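Uncharacterized HTH-type transcriptional regulator HI_0893 (Haemophilus influenzae, PDB 3QKX) probably binds cis-regulatory DNA as a dimeric transcription regulator of the TetR family, through a predicted helix-turn-helix motif. Local coordinates at residues Q87-I92 with S177-S182. Residues are numbered along the deposited sequence; the frame is centred on the assembly and turned at random. Where two conformers were deposited one is given.
With SO4 (sulfate ion), chain D; SO4 (sulfate ion), chain F.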
loop_
_atom_site.group_PDB
_atom_site.type_symbol
_atom_site.label_atom_id
_atom_site.label_comp_id
_atom_site.label_asym_id
_atom_site.label_seq_id
_atom_site.Cartn_x
_atom_site.Cartn_y
_atom_site.Cartn_z
ATOM N N GLN A 87 18.393 -10.554 -0.981
ATOM C CA GLN A 87 18.114 -10.852 -2.396
ATOM C C GLN A 87 16.644 -10.626 -2.718
ATOM O O GLN A 87 16.325 -10.029 -3.730
ATOM C CB GLN A 87 18.474 -12.294 -2.715
ATOM C CG GLN A 87 18.349 -12.693 -4.206
ATOM C CD GLN A 87 19.325 -11.937 -5.063
ATOM O OE1 GLN A 87 20.516 -12.128 -4.942
ATOM N NE2 GLN A 87 18.827 -11.025 -5.879
HETATM N N MSE A 88 15.758 -11.135 -1.867
HETATM C CA MSE A 88 14.321 -10.993 -2.096
HETATM C C MSE A 88 13.911 -9.524 -2.064
HETATM O O MSE A 88 13.085 -9.101 -2.855
HETATM C CB MSE A 88 13.504 -11.796 -1.065
HETATM C CG MSE A 88 13.446 -13.276 -1.359
HETATM SE SE MSE A 88 12.178 -14.199 -0.184
HETATM C CE MSE A 88 13.123 -14.046 1.522
ATOM N N TRP A 89 14.487 -8.750 -1.152
ATOM C CA TRP A 89 14.208 -7.308 -1.089
ATOM C C TRP A 89 14.593 -6.635 -2.405
ATOM O O TRP A 89 13.808 -5.904 -2.983
ATOM C CB TRP A 89 14.980 -6.661 0.070
ATOM C CG TRP A 89 14.413 -5.353 0.493
ATOM C CD1 TRP A 89 13.577 -5.138 1.530
ATOM C CD2 TRP A 89 14.642 -4.084 -0.110
ATOM N NE1 TRP A 89 13.242 -3.815 1.607
ATOM C CE2 TRP A 89 13.873 -3.145 0.598
ATOM C CE3 TRP A 89 15.404 -3.646 -1.207
ATOM C CZ2 TRP A 89 13.862 -1.816 0.283
ATOM C CZ3 TRP A 89 15.373 -2.331 -1.528
ATOM C CH2 TRP A 89 14.610 -1.415 -0.777
ATOM N N LYS A 90 15.808 -6.908 -2.870
ATOM C CA LYS A 90 16.345 -6.313 -4.089
ATOM C C LYS A 90 15.564 -6.764 -5.311
ATOM O O LYS A 90 15.316 -5.973 -6.246
ATOM C CB LYS A 90 17.813 -6.709 -4.276
ATOM C CG LYS A 90 18.765 -6.144 -3.235
ATOM C CD LYS A 90 20.036 -6.952 -3.207
ATOM C CE LYS A 90 21.137 -6.345 -4.088
ATOM N NZ LYS A 90 22.384 -7.174 -4.070
ATOM N N ASN A 91 15.178 -8.039 -5.323
ATOM C CA ASN A 91 14.350 -8.548 -6.408
ATOM C C ASN A 91 13.081 -7.724 -6.545
ATOM O O ASN A 91 12.729 -7.331 -7.639
ATOM C CB ASN A 91 13.933 -9.990 -6.186
ATOM C CG ASN A 91 15.084 -10.993 -6.320
ATOM O OD1 ASN A 91 16.107 -10.718 -6.925
ATOM N ND2 ASN A 91 14.908 -12.156 -5.708
ATOM N N ILE A 92 12.412 -7.446 -5.424
ATOM C CA ILE A 92 11.179 -6.678 -5.462
ATOM C C ILE A 92 11.451 -5.249 -5.878
ATOM O O ILE A 92 10.724 -4.700 -6.696
ATOM C CB ILE A 92 10.464 -6.662 -4.091
ATOM C CG1 ILE A 92 9.993 -8.063 -3.709
ATOM C CG2 ILE A 92 9.261 -5.737 -4.124
ATOM C CD1 ILE A 92 9.285 -8.116 -2.309
ATOM N N SER A 177 20.580 0.300 4.349
ATOM C CA SER A 177 20.017 0.653 5.648
ATOM C C SER A 177 18.594 0.142 5.783
ATOM O O SER A 177 18.299 -0.539 6.737
ATOM C CB SER A 177 20.071 2.157 5.893
ATOM O OG SER A 177 21.310 2.526 6.480
ATOM N N VAL A 178 17.748 0.386 4.785
ATOM C CA VAL A 178 16.362 -0.117 4.823
ATOM C C VAL A 178 16.291 -1.644 4.786
ATOM O O VAL A 178 15.497 -2.246 5.501
ATOM C CB VAL A 178 15.505 0.442 3.681
ATOM C CG1 VAL A 178 14.158 -0.163 3.725
ATOM C CG2 VAL A 178 15.402 1.961 3.760
ATOM N N ILE A 179 17.129 -2.277 3.972
ATOM C CA ILE A 179 17.181 -3.742 3.944
ATOM C C ILE A 179 17.539 -4.305 5.316
ATOM O O ILE A 179 16.880 -5.179 5.813
ATOM C CB ILE A 179 18.197 -4.276 2.940
ATOM C CG1 ILE A 179 17.695 -4.110 1.522
ATOM C CG2 ILE A 179 18.438 -5.774 3.172
ATOM C CD1 ILE A 179 18.811 -4.261 0.438
ATOM N N GLU A 180 18.594 -3.788 5.901
ATOM C CA GLU A 180 19.086 -4.259 7.191
ATOM C C GLU A 180 18.138 -3.951 8.329
ATOM O O GLU A 180 17.969 -4.759 9.229
ATOM C CB GLU A 180 20.449 -3.638 7.487
ATOM C CG GLU A 180 21.147 -4.248 8.713
ATOM C CD GLU A 180 20.820 -3.532 10.016
ATOM O OE1 GLU A 180 20.888 -2.272 10.053
ATOM O OE2 GLU A 180 20.500 -4.226 11.013
ATOM N N ARG A 181 17.542 -2.774 8.306
ATOM C CA ARG A 181 16.651 -2.357 9.385
ATOM C C ARG A 181 15.308 -3.053 9.310
ATOM O O ARG A 181 14.756 -3.409 10.349
ATOM C CB ARG A 181 16.490 -0.857 9.368
ATOM C CG ARG A 181 17.730 -0.191 9.898
ATOM C CD ARG A 181 17.675 1.279 9.792
ATOM N NE ARG A 181 18.821 1.894 10.438
ATOM C CZ ARG A 181 18.987 2.020 11.757
ATOM N NH1 ARG A 181 18.078 1.563 12.625
ATOM N NH2 ARG A 181 20.080 2.612 12.220
ATOM N N SER A 182 14.781 -3.269 8.103
ATOM C CA SER A 182 13.526 -4.031 7.968
ATOM C C SER A 182 13.710 -5.502 8.417
ATOM O O SER A 182 12.809 -6.100 9.016
ATOM C CB SER A 182 13.030 -3.974 6.539
ATOM O OG SER A 182 13.951 -4.610 5.702
HETATM S S SO4 D . 22.375 2.745 9.933
HETATM O O1 SO4 D . 22.811 1.865 11.032
HETATM O O2 SO4 D . 21.707 3.941 10.459
HETATM O O3 SO4 D . 21.524 2.000 9.003
HETATM O O4 SO4 D . 23.552 3.204 9.198
HETATM S S SO4 F . 26.367 -7.979 -3.153
HETATM O O1 SO4 F . 25.743 -9.241 -3.567
HETATM O O2 SO4 F . 26.569 -7.944 -1.703
HETATM O O3 SO4 F . 25.513 -6.865 -3.577
HETATM O O4 SO4 F . 27.673 -7.831 -3.787
#
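Ile179 CG1 lies over one face of the Trp89 indole: it is 3.8 Å from the centroid of the five-membered ring of Trp89, 28° off the ring normal, which meets the criterion for a CH-pi contact. The same CG1 sits above the plane but not centred on it, closest to the ring-fusion carbon Trp89 CD2 at 3.5 Å. Two torsions produce this pose. The indole CG is anti to the backbone N, which carries the ring across to 177-182, while Ile179 CG1 sits anti to its own carbonyl carbon, bringing the branch nearer although its CB does not point across.

Further apolar contacts flank this CH-pi contact. Val178 CG1 touches the six-membered part of the indole at Trp89 CZ2 (3.8 Å), the two side chains crossing at about a right angle, and Ile179 CD1 reaches the aliphatic part of Lys90 at CG (4.1 Å).

No hydrogen bond spans the two segments; polar atoms near the contact bond to other parts of the chain. Buried Trp89 NE1 bonds to Thr155 OG1, and Ser182 OG, near the indole, to Tyr85 OH. On the far side of 177-182, one sulfate, probably from the crystallisation liquor, takes bonds from Ser177 OG, Arg181 NE and Arg181 NH2; sulfate O2 lies at the edge of the Arg181 guanidinium, in its plane, 2.7 Å from Arg181 NH2 with an N-H...O angle of 165°.

The axes of the short segments pass 10.6 Å apart at 131°, joining helix 81-98 to helix 172-184 within the TetR C-terminal domain. Helix 154-165 adds Ala156 and Leu159 against Trp89, whereas Val178 packs on Ile147 and Ser182 on Leu151 of the second subunit, placing helix 172-184 at the subunit interface.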